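Local coordinates for uncharacterized protein (Magnetospirillum magneticum AMB-1, PDB 5MU5) that probably transfers sugar onto flagellin as a Maf-type glycosyltransferase, an activity tied to flagellum formation, at residues A[91-96]-A[634-639]; A[573-578]-A[597-602]; A[640-645]-A[658-663]. All blocks are in the same frame, centred on the assembly; numbering follows the deposited sequence.

The three contacts link the C-terminal helical bundle of the Maf fold within itself and to the N-terminal part of the chain. Contact 1 (91-96 with 634-639) brings the two together, and contacts 2 and 3 are packings within the bundle. The centres of contacts 1 and 2 lie about 15 Å apart, and T597 joins them: its OG1 is 3.0 Å from D91 OD1, probably hydrogen-bonded, and its CG2 packs 3.6 Å from M636 CE. Contacts 1 and 3 share helix 618-646, with centres about 10 Å apart, and W663 CG lies 3.4 Å from Q639 NE2. Contacts 2 and 3 do not touch, their nearest atoms being about 9 Å apart.

Contact 1 of 3, residues A[91-96]-A[634-639]; sequences DLIVKR and RVMTLQ
I93 lays both branches of its side chain against M636 and carries the longer one on to the amide end of Q639. This is helix-to-helix packing between parts of the chain far apart in sequence: the first turn of helix 92-107, from the Maf N-terminal family region, meets helix 618-646 of the helical bundle region. The two segments run in broadly opposite directions, and their backbones come nearest at I93 and M636, with 7.9 Å between the CA atoms.

On the isoleucine, CG2 and CD1 each lie 4.0 Å from M636 CG, so that the methylene meets two methyl groups. CG1 stands anti to the carbonyl carbon (chi1 -66°), and the extended second torsion carries CD1 onward to 3.6 Å from Q639 OE1. That approach is van der Waals packing of a methyl against an oxygen; the hydrogen bond of OE1 is with H243 NE2, which ties the amide to helix 242-257. L242 of the same helix touches I93, M636 and Q639 and helps to bury the junction. The methionine chain runs straight as far as SD and then turns at chi3 (78°), its sulfur and terminal methyl lying toward helix 589-609.

The start of helix 92-107 is held by an N-cap. D91 lies immediately before the helix with its side chain folded back over the first turn, and its two carboxylate oxygens divide their work: OD1 is hydrogen-bonded to T597 OG1 of helix 589-609, while OD2 accepts the capping bond. The amide V94 N reaches D91 OD2 over 3.3 Å, with an N-H...O angle of 151°, from well above the carboxylate plane.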
loop_
_atom_site.group_PDB
_atom_site.type_symbol
_atom_site.label_atom_id
_atom_site.label_comp_id
_atom_site.label_asym_id
_atom_site.label_seq_id
_atom_site.Cartn_x
_atom_site.Cartn_y
_atom_site.Cartn_z
ATOM N N ASP A 91 9.041 -0.545 -14.204
ATOM C CA ASP A 91 10.018 -1.597 -14.399
ATOM C C ASP A 91 10.371 -1.705 -15.869
ATOM O O ASP A 91 9.726 -1.104 -16.712
ATOM C CB ASP A 91 9.440 -2.924 -13.917
ATOM C CG ASP A 91 8.196 -3.347 -14.693
ATOM O OD1 ASP A 91 7.907 -4.550 -14.771
ATOM O OD2 ASP A 91 7.507 -2.466 -15.224
ATOM N N LEU A 92 11.380 -2.508 -16.167
ATOM C CA LEU A 92 11.895 -2.660 -17.538
ATOM C C LEU A 92 10.831 -3.126 -18.541
ATOM O O LEU A 92 10.820 -2.715 -19.692
ATOM C CB LEU A 92 13.049 -3.661 -17.555
ATOM C CG LEU A 92 14.200 -3.351 -16.596
ATOM C CD1 LEU A 92 15.173 -4.522 -16.566
ATOM C CD2 LEU A 92 14.889 -2.043 -16.976
ATOM N N ILE A 93 9.929 -3.979 -18.094
ATOM C CA ILE A 93 8.918 -4.494 -18.982
ATOM C C ILE A 93 7.929 -3.416 -19.414
ATOM O O ILE A 93 7.590 -3.315 -20.581
ATOM C CB ILE A 93 8.232 -5.700 -18.352
ATOM C CG1 ILE A 93 9.267 -6.824 -18.252
ATOM C CG2 ILE A 93 7.042 -6.125 -19.190
ATOM C CD1 ILE A 93 8.792 -8.051 -17.529
ATOM N N VAL A 94 7.490 -2.598 -18.478
ATOM C CA VAL A 94 6.567 -1.539 -18.800
ATOM C C VAL A 94 7.277 -0.467 -19.595
ATOM O O VAL A 94 6.691 0.117 -20.478
ATOM C CB VAL A 94 5.916 -0.957 -17.538
ATOM C CG1 VAL A 94 5.058 0.264 -17.879
ATOM C CG2 VAL A 94 5.059 -2.023 -16.889
ATOM N N LYS A 95 8.551 -0.243 -19.293
ATOM C CA LYS A 95 9.343 0.761 -19.970
ATOM C C LYS A 95 9.381 0.457 -21.466
ATOM O O LYS A 95 9.143 1.331 -22.294
ATOM C CB LYS A 95 10.747 0.761 -19.378
ATOM C CG LYS A 95 11.622 1.928 -19.787
ATOM C CD LYS A 95 13.092 1.619 -19.524
ATOM C CE LYS A 95 13.995 2.718 -20.057
ATOM N NZ LYS A 95 15.382 2.204 -20.228
ATOM N N ARG A 96 9.672 -0.796 -21.794
ATOM C CA ARG A 96 9.720 -1.272 -23.173
ATOM C C ARG A 96 8.351 -1.125 -23.854
ATOM O O ARG A 96 8.238 -0.698 -24.995
ATOM C CB ARG A 96 10.115 -2.752 -23.190
ATOM C CG ARG A 96 10.460 -3.291 -24.558
ATOM C CD ARG A 96 11.879 -2.861 -24.904
ATOM N NE ARG A 96 12.090 -2.696 -26.331
ATOM C CZ ARG A 96 13.231 -2.286 -26.877
ATOM N NH1 ARG A 96 14.277 -1.988 -26.116
ATOM N NH2 ARG A 96 13.323 -2.162 -28.194
ATOM N N ARG A 634 3.876 -11.889 -24.101
ATOM C CA ARG A 634 4.755 -12.932 -24.654
ATOM C C ARG A 634 6.140 -12.942 -23.981
ATOM O O ARG A 634 6.635 -13.997 -23.570
ATOM C CB ARG A 634 4.899 -12.753 -26.175
ATOM C CG ARG A 634 5.895 -13.691 -26.826
ATOM C CD ARG A 634 5.808 -13.695 -28.347
ATOM N NE ARG A 634 6.607 -14.809 -28.864
ATOM C CZ ARG A 634 7.933 -14.799 -29.022
ATOM N NH1 ARG A 634 8.650 -13.712 -28.738
ATOM N NH2 ARG A 634 8.549 -15.891 -29.470
ATOM N N VAL A 635 6.775 -11.778 -23.894
ATOM C CA VAL A 635 8.051 -11.667 -23.200
ATOM C C VAL A 635 7.928 -12.105 -21.719
ATOM O O VAL A 635 8.781 -12.828 -21.211
ATOM C CB VAL A 635 8.609 -10.226 -23.284
ATOM C CG1 VAL A 635 9.751 -10.010 -22.292
ATOM C CG2 VAL A 635 9.065 -9.917 -24.705
ATOM N N MET A 636 6.870 -11.680 -21.040
ATOM C CA MET A 636 6.657 -12.060 -19.650
ATOM C C MET A 636 6.483 -13.579 -19.514
ATOM O O MET A 636 7.000 -14.201 -18.586
ATOM C CB MET A 636 5.418 -11.372 -19.078
ATOM C CG MET A 636 5.558 -9.872 -18.930
ATOM S SD MET A 636 4.060 -9.080 -18.308
ATOM C CE MET A 636 4.182 -9.482 -16.565
ATOM N N THR A 637 5.733 -14.156 -20.440
ATOM C CA THR A 637 5.489 -15.578 -20.477
ATOM C C THR A 637 6.807 -16.337 -20.563
ATOM O O THR A 637 7.051 -17.260 -19.788
ATOM C CB THR A 637 4.591 -15.915 -21.686
ATOM O OG1 THR A 637 3.271 -15.407 -21.442
ATOM C CG2 THR A 637 4.536 -17.417 -21.952
ATOM N N LEU A 638 7.654 -15.937 -21.505
ATOM C CA LEU A 638 8.945 -16.593 -21.691
ATOM C C LEU A 638 9.865 -16.399 -20.512
ATOM O O LEU A 638 10.619 -17.300 -20.181
ATOM C CB LEU A 638 9.635 -16.084 -22.952
ATOM C CG LEU A 638 8.932 -16.503 -24.236
ATOM C CD1 LEU A 638 9.468 -15.661 -25.381
ATOM C CD2 LEU A 638 9.104 -17.997 -24.505
ATOM N N GLN A 639 9.812 -15.227 -19.886
ATOM C CA GLN A 639 10.679 -14.945 -18.727
ATOM C C GLN A 639 10.308 -15.806 -17.532
ATOM O O GLN A 639 11.172 -16.342 -16.832
ATOM C CB GLN A 639 10.623 -13.465 -18.351
ATOM C CG GLN A 639 11.457 -12.614 -19.283
ATOM C CD GLN A 639 11.645 -11.196 -18.801
ATOM O OE1 GLN A 639 11.083 -10.790 -17.793
ATOM N NE2 GLN A 639 12.440 -10.423 -19.540
#

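Contact 2 of 3, residues A[573-578]-A[597-602]; sequences LVLSEM and TLMMAA
Helices 568-579 and 589-609 pass each other in nearly opposite directions here, with the CA atoms of L575 and M599 8.2 Å apart at their closest. The contact rests on these two residues. M599 leaves its helix obliquely to the neighbour, but bends at chi2 (-63°) and again at chi3 (90°) bring its terminal methyl across the gap. CE settles 3.7 Å from L575 CB, at the base of the leucine side chain, and is 4.2 Å from L575 CD1. The two side chains lie alongside each other, pointing opposite ways, with the methyl CE, not the sulfur, touching the leucine.

S576 borders the methionine more loosely, with OG 4.5 Å from M599 SD; its hydroxyl is hydrogen-bonded to M572 O, one turn back in its own helix, so its polar atom is satisfied locally. M572 and L579 also touch M599 from helix 568-579, and C557 of helix 546-564 meets L575 and L598. The result is a buried apolar seam between two antiparallel helices that follow one another in the chain, the ordinary packing of an all-helical bundle, here the Maf C-terminal bundle.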
loop_
_atom_site.group_PDB
_atom_site.type_symbol
_atom_site.label_atom_id
_atom_site.label_comp_id
_atom_site.label_asym_id
_atom_site.label_seq_id
_atom_site.Cartn_x
_atom_site.Cartn_y
_atom_site.Cartn_z
ATOM N N LEU A 573 -12.118 -3.011 -16.124
ATOM C CA LEU A 573 -12.923 -3.816 -15.200
ATOM C C LEU A 573 -12.557 -5.277 -15.320
ATOM O O LEU A 573 -12.421 -5.964 -14.320
ATOM C CB LEU A 573 -14.428 -3.657 -15.453
ATOM C CG LEU A 573 -15.026 -2.333 -14.984
ATOM C CD1 LEU A 573 -16.392 -2.069 -15.613
ATOM C CD2 LEU A 573 -15.111 -2.300 -13.469
ATOM N N VAL A 574 -12.373 -5.747 -16.543
ATOM C CA VAL A 574 -12.037 -7.154 -16.747
ATOM C C VAL A 574 -10.642 -7.490 -16.212
ATOM O O VAL A 574 -10.468 -8.511 -15.567
ATOM C CB VAL A 574 -12.169 -7.558 -18.221
ATOM C CG1 VAL A 574 -11.678 -8.982 -18.447
ATOM C CG2 VAL A 574 -13.624 -7.460 -18.649
ATOM N N LEU A 575 -9.658 -6.634 -16.463
ATOM C CA LEU A 575 -8.299 -6.887 -15.965
ATOM C C LEU A 575 -8.236 -6.805 -14.447
ATOM O O LEU A 575 -7.555 -7.605 -13.800
ATOM C CB LEU A 575 -7.286 -5.894 -16.547
ATOM C CG LEU A 575 -6.958 -6.035 -18.029
ATOM C CD1 LEU A 575 -6.063 -4.874 -18.460
ATOM C CD2 LEU A 575 -6.294 -7.381 -18.311
ATOM N N SER A 576 -8.921 -5.825 -13.871
ATOM C CA SER A 576 -8.926 -5.694 -12.415
ATOM C C SER A 576 -9.464 -6.956 -11.765
ATOM O O SER A 576 -8.811 -7.510 -10.864
ATOM C CB SER A 576 -9.738 -4.494 -11.956
ATOM O OG SER A 576 -9.021 -3.306 -12.244
ATOM N N GLU A 577 -10.626 -7.420 -12.237
ATOM C CA GLU A 577 -11.231 -8.651 -11.712
ATOM C C GLU A 577 -10.259 -9.836 -11.737
ATOM O O GLU A 577 -10.202 -10.599 -10.784
ATOM C CB GLU A 577 -12.513 -9.011 -12.460
ATOM C CG GLU A 577 -13.094 -10.362 -12.059
ATOM C CD GLU A 577 -14.415 -10.661 -12.746
ATOM O OE1 GLU A 577 -14.731 -10.006 -13.770
ATOM O OE2 GLU A 577 -15.141 -11.558 -12.267
ATOM N N MET A 578 -9.495 -9.973 -12.814
ATOM C CA MET A 578 -8.502 -11.034 -12.913
ATOM C C MET A 578 -7.272 -10.838 -12.041
ATOM O O MET A 578 -6.667 -11.805 -11.624
ATOM C CB MET A 578 -7.995 -11.135 -14.338
ATOM C CG MET A 578 -9.002 -11.692 -15.294
ATOM S SD MET A 578 -8.367 -11.595 -16.971
ATOM C CE MET A 578 -9.814 -12.192 -17.853
ATOM N N THR A 597 3.099 -5.348 -12.969
ATOM C CA THR A 597 3.582 -5.069 -14.286
ATOM C C THR A 597 2.424 -4.773 -15.237
ATOM O O THR A 597 2.399 -3.696 -15.857
ATOM C CB THR A 597 4.489 -6.202 -14.734
ATOM O OG1 THR A 597 5.623 -6.234 -13.843
ATOM C CG2 THR A 597 4.961 -6.000 -16.174
ATOM N N LEU A 598 1.439 -5.669 -15.305
ATOM C CA LEU A 598 0.276 -5.450 -16.186
ATOM C C LEU A 598 -0.554 -4.183 -15.868
ATOM O O LEU A 598 -1.006 -3.486 -16.788
ATOM C CB LEU A 598 -0.638 -6.672 -16.202
ATOM C CG LEU A 598 -0.007 -7.984 -16.680
ATOM C CD1 LEU A 598 -1.053 -9.078 -16.688
ATOM C CD2 LEU A 598 0.633 -7.854 -18.051
ATOM N N MET A 599 -0.746 -3.877 -14.585
ATOM C CA MET A 599 -1.513 -2.693 -14.194
ATOM C C MET A 599 -0.780 -1.398 -14.507
ATOM O O MET A 599 -1.402 -0.392 -14.820
ATOM C CB MET A 599 -1.901 -2.714 -12.711
ATOM C CG MET A 599 -3.044 -3.663 -12.352
ATOM S SD MET A 599 -4.638 -3.272 -13.121
ATOM C CE MET A 599 -4.548 -4.204 -14.639
ATOM N N MET A 600 0.533 -1.416 -14.422
ATOM C CA MET A 600 1.289 -0.259 -14.796
ATOM C C MET A 600 1.261 -0.053 -16.298
ATOM O O MET A 600 1.212 1.102 -16.755
ATOM C CB MET A 600 2.713 -0.388 -14.313
ATOM C CG MET A 600 2.747 -0.295 -12.814
ATOM S SD MET A 600 1.973 1.238 -12.268
ATOM C CE MET A 600 3.306 2.362 -12.746
ATOM N N ALA A 601 1.304 -1.152 -17.059
ATOM C CA ALA A 601 1.159 -1.050 -18.498
ATOM C C ALA A 601 -0.203 -0.435 -18.832
ATOM O O ALA A 601 -0.289 0.452 -19.658
ATOM C CB ALA A 601 1.328 -2.398 -19.154
ATOM N N ALA A 602 -1.251 -0.866 -18.141
ATOM C CA ALA A 602 -2.603 -0.330 -18.364
ATOM C C ALA A 602 -2.703 1.129 -18.038
ATOM O O ALA A 602 -3.388 1.869 -18.730
ATOM C CB ALA A 602 -3.642 -1.098 -17.576
#

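Contact 3 of 3, residues A[640-645]-A[658-663]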
loop_
_atom_site.group_PDB
_atom_site.type_symbol
_atom_site.label_atom_id
_atom_site.label_comp_id
_atom_site.label_asym_id
_atom_site.label_seq_id
_atom_site.Cartn_x
_atom_site.Cartn_y
_atom_site.Cartn_z
ATOM N N VAL A 640 9.005 -15.957 -17.334
ATOM C CA VAL A 640 8.474 -16.754 -16.243
ATOM C C VAL A 640 8.907 -18.212 -16.366
ATOM O O VAL A 640 9.352 -18.807 -15.379
ATOM C CB VAL A 640 6.933 -16.620 -16.175
ATOM C CG1 VAL A 640 6.290 -17.743 -15.372
ATOM C CG2 VAL A 640 6.557 -15.264 -15.593
ATOM N N GLU A 641 8.781 -18.768 -17.574
ATOM C CA GLU A 641 9.114 -20.168 -17.828
ATOM C C GLU A 641 10.605 -20.418 -17.682
ATOM O O GLU A 641 11.022 -21.415 -17.103
ATOM C CB GLU A 641 8.634 -20.599 -19.217
ATOM C CG GLU A 641 7.116 -20.724 -19.305
ATOM C CD GLU A 641 6.603 -20.953 -20.725
ATOM O OE1 GLU A 641 7.405 -20.920 -21.691
ATOM O OE2 GLU A 641 5.374 -21.144 -20.880
ATOM N N TRP A 642 11.399 -19.510 -18.227
ATOM C CA TRP A 642 12.844 -19.548 -18.044
ATOM C C TRP A 642 13.247 -19.420 -16.563
ATOM O O TRP A 642 14.161 -20.097 -16.101
ATOM C CB TRP A 642 13.463 -18.413 -18.854
ATOM C CG TRP A 642 14.888 -18.137 -18.552
ATOM C CD1 TRP A 642 15.964 -18.795 -19.051
ATOM C CD2 TRP A 642 15.404 -17.098 -17.703
ATOM N NE1 TRP A 642 17.123 -18.242 -18.558
ATOM C CE2 TRP A 642 16.806 -17.205 -17.722
ATOM C CE3 TRP A 642 14.814 -16.096 -16.919
ATOM C CZ2 TRP A 642 17.637 -16.340 -17.000
ATOM C CZ3 TRP A 642 15.639 -15.244 -16.192
ATOM C CH2 TRP A 642 17.038 -15.376 -16.242
ATOM N N TYR A 643 12.564 -18.540 -15.830
ATOM C CA TYR A 643 12.883 -18.290 -14.426
ATOM C C TYR A 643 12.615 -19.494 -13.552
ATOM O O TYR A 643 13.459 -19.849 -12.737
ATOM C CB TYR A 643 12.095 -17.095 -13.898
ATOM C CG TYR A 643 12.000 -17.002 -12.404
ATOM C CD1 TYR A 643 13.022 -16.451 -11.658
ATOM C CD2 TYR A 643 10.870 -17.445 -11.739
ATOM C CE1 TYR A 643 12.929 -16.361 -10.277
ATOM C CE2 TYR A 643 10.757 -17.339 -10.364
ATOM C CZ TYR A 643 11.790 -16.804 -9.631
ATOM O OH TYR A 643 11.683 -16.702 -8.254
ATOM N N PHE A 644 11.444 -20.101 -13.711
ATOM C CA PHE A 644 11.103 -21.281 -12.937
ATOM C C PHE A 644 11.985 -22.480 -13.280
ATOM O O PHE A 644 12.295 -23.281 -12.395
ATOM C CB PHE A 644 9.602 -21.606 -13.002
ATOM C CG PHE A 644 8.786 -20.780 -12.047
ATOM C CD1 PHE A 644 8.739 -21.106 -10.710
ATOM C CD2 PHE A 644 8.121 -19.643 -12.479
ATOM C CE1 PHE A 644 8.024 -20.323 -9.819
ATOM C CE2 PHE A 644 7.404 -18.861 -11.597
ATOM C CZ PHE A 644 7.352 -19.198 -10.264
ATOM N N ASP A 645 12.403 -22.595 -14.539
ATOM C CA ASP A 645 13.351 -23.640 -14.921
ATOM C C ASP A 645 14.726 -23.487 -14.249
ATOM O O ASP A 645 15.378 -24.476 -13.993
ATOM C CB ASP A 645 13.542 -23.678 -16.440
ATOM C CG ASP A 645 12.397 -24.369 -17.159
ATOM O OD1 ASP A 645 11.643 -25.123 -16.513
ATOM O OD2 ASP A 645 12.248 -24.167 -18.380
ATOM N N ASP A 658 20.799 -9.158 -13.770
ATOM C CA ASP A 658 21.599 -8.890 -14.976
ATOM C C ASP A 658 21.014 -9.551 -16.227
ATOM O O ASP A 658 20.956 -8.934 -17.296
ATOM C CB ASP A 658 23.056 -9.345 -14.791
ATOM C CG ASP A 658 23.894 -8.332 -14.002
ATOM O OD1 ASP A 658 23.344 -7.266 -13.637
ATOM O OD2 ASP A 658 25.101 -8.595 -13.757
ATOM N N LYS A 659 20.565 -10.794 -16.079
ATOM C CA LYS A 659 20.031 -11.556 -17.202
ATOM C C LYS A 659 18.639 -11.142 -17.667
ATOM O O LYS A 659 18.436 -11.000 -18.869
ATOM C CB LYS A 659 20.089 -13.030 -16.894
ATOM C CG LYS A 659 21.525 -13.486 -16.783
ATOM C CD LYS A 659 21.598 -14.971 -16.561
ATOM C CE LYS A 659 23.034 -15.434 -16.574
ATOM N NZ LYS A 659 23.054 -16.920 -16.611
ATOM N N VAL A 660 17.684 -10.909 -16.763
ATOM C CA VAL A 660 16.388 -10.376 -17.225
ATOM C C VAL A 660 16.584 -8.976 -17.813
ATOM O O VAL A 660 15.916 -8.607 -18.771
ATOM C CB VAL A 660 15.285 -10.342 -16.151
ATOM C CG1 VAL A 660 14.954 -11.754 -15.702
ATOM C CG2 VAL A 660 15.665 -9.447 -14.973
ATOM N N THR A 661 17.517 -8.214 -17.251
ATOM C CA THR A 661 17.866 -6.882 -17.763
ATOM C C THR A 661 18.390 -6.985 -19.184
ATOM O O THR A 661 18.016 -6.186 -20.028
ATOM C CB THR A 661 18.946 -6.186 -16.876
ATOM O OG1 THR A 661 18.379 -5.839 -15.602
ATOM C CG2 THR A 661 19.531 -4.899 -17.546
ATOM N N GLY A 662 19.258 -7.966 -19.435
ATOM C CA GLY A 662 19.860 -8.159 -20.756
ATOM C C GLY A 662 18.999 -8.945 -21.742
ATOM O O GLY A 662 19.455 -9.297 -22.826
ATOM N N TRP A 663 17.746 -9.199 -21.373
ATOM C CA TRP A 663 16.823 -9.964 -22.204
ATOM C C TRP A 663 16.631 -9.283 -23.570
ATOM O O TRP A 663 16.105 -8.181 -23.642
ATOM C CB TRP A 663 15.483 -10.109 -21.465
ATOM C CG TRP A 663 14.611 -11.161 -22.021
ATOM C CD1 TRP A 663 13.741 -11.035 -23.060
ATOM C CD2 TRP A 663 14.510 -12.519 -21.568
ATOM N NE1 TRP A 663 13.116 -12.230 -23.293
ATOM C CE2 TRP A 663 13.570 -13.161 -22.399
ATOM C CE3 TRP A 663 15.128 -13.255 -20.546
ATOM C CZ2 TRP A 663 13.223 -14.511 -22.241
ATOM C CZ3 TRP A 663 14.788 -14.593 -20.397
ATOM C CH2 TRP A 663 13.842 -15.206 -21.243
#
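Helix 618-646 and the end of helix 653-661 run roughly antiparallel, and beyond V660 and T661 the chain leaves helical geometry at G662, so that W663 turns back toward helix 618-646. W642 carries the contact. Its CG lies anti to the backbone N (chi1 168°), which projects the indole across the gap toward the shorter helix.

W663 meets it edge-to-face: the rim of its six-membered ring points at one face of W642, the planes are inclined at 70°, and the centroid of that ring is 5.4 Å from the centroid of W642's five-membered ring. The closest atoms of the pair are W663 CZ3 and W642 CD2, 3.7 Å apart, while W663 CH2 reaches back to 4.0 Å from W642 CB.

The far end of the W642 indole meets the helix itself. V660 CG1 approaches W642 CZ3 obliquely at 3.6 Å, and K659 CB lies 3.9 Å from W642 CH2; the lysine contributes its first methylene, while the extended chain beyond carries NZ away to a long, weak ion pair with E655. F650, in the connection between the helices, forms a second edge-to-face pair with W642. Together these contacts make an antiparallel helical hairpin closed by a T-shaped tryptophan pair, which folds the last helix, 653-661, back onto helix 618-646 of the Maf helical bundle.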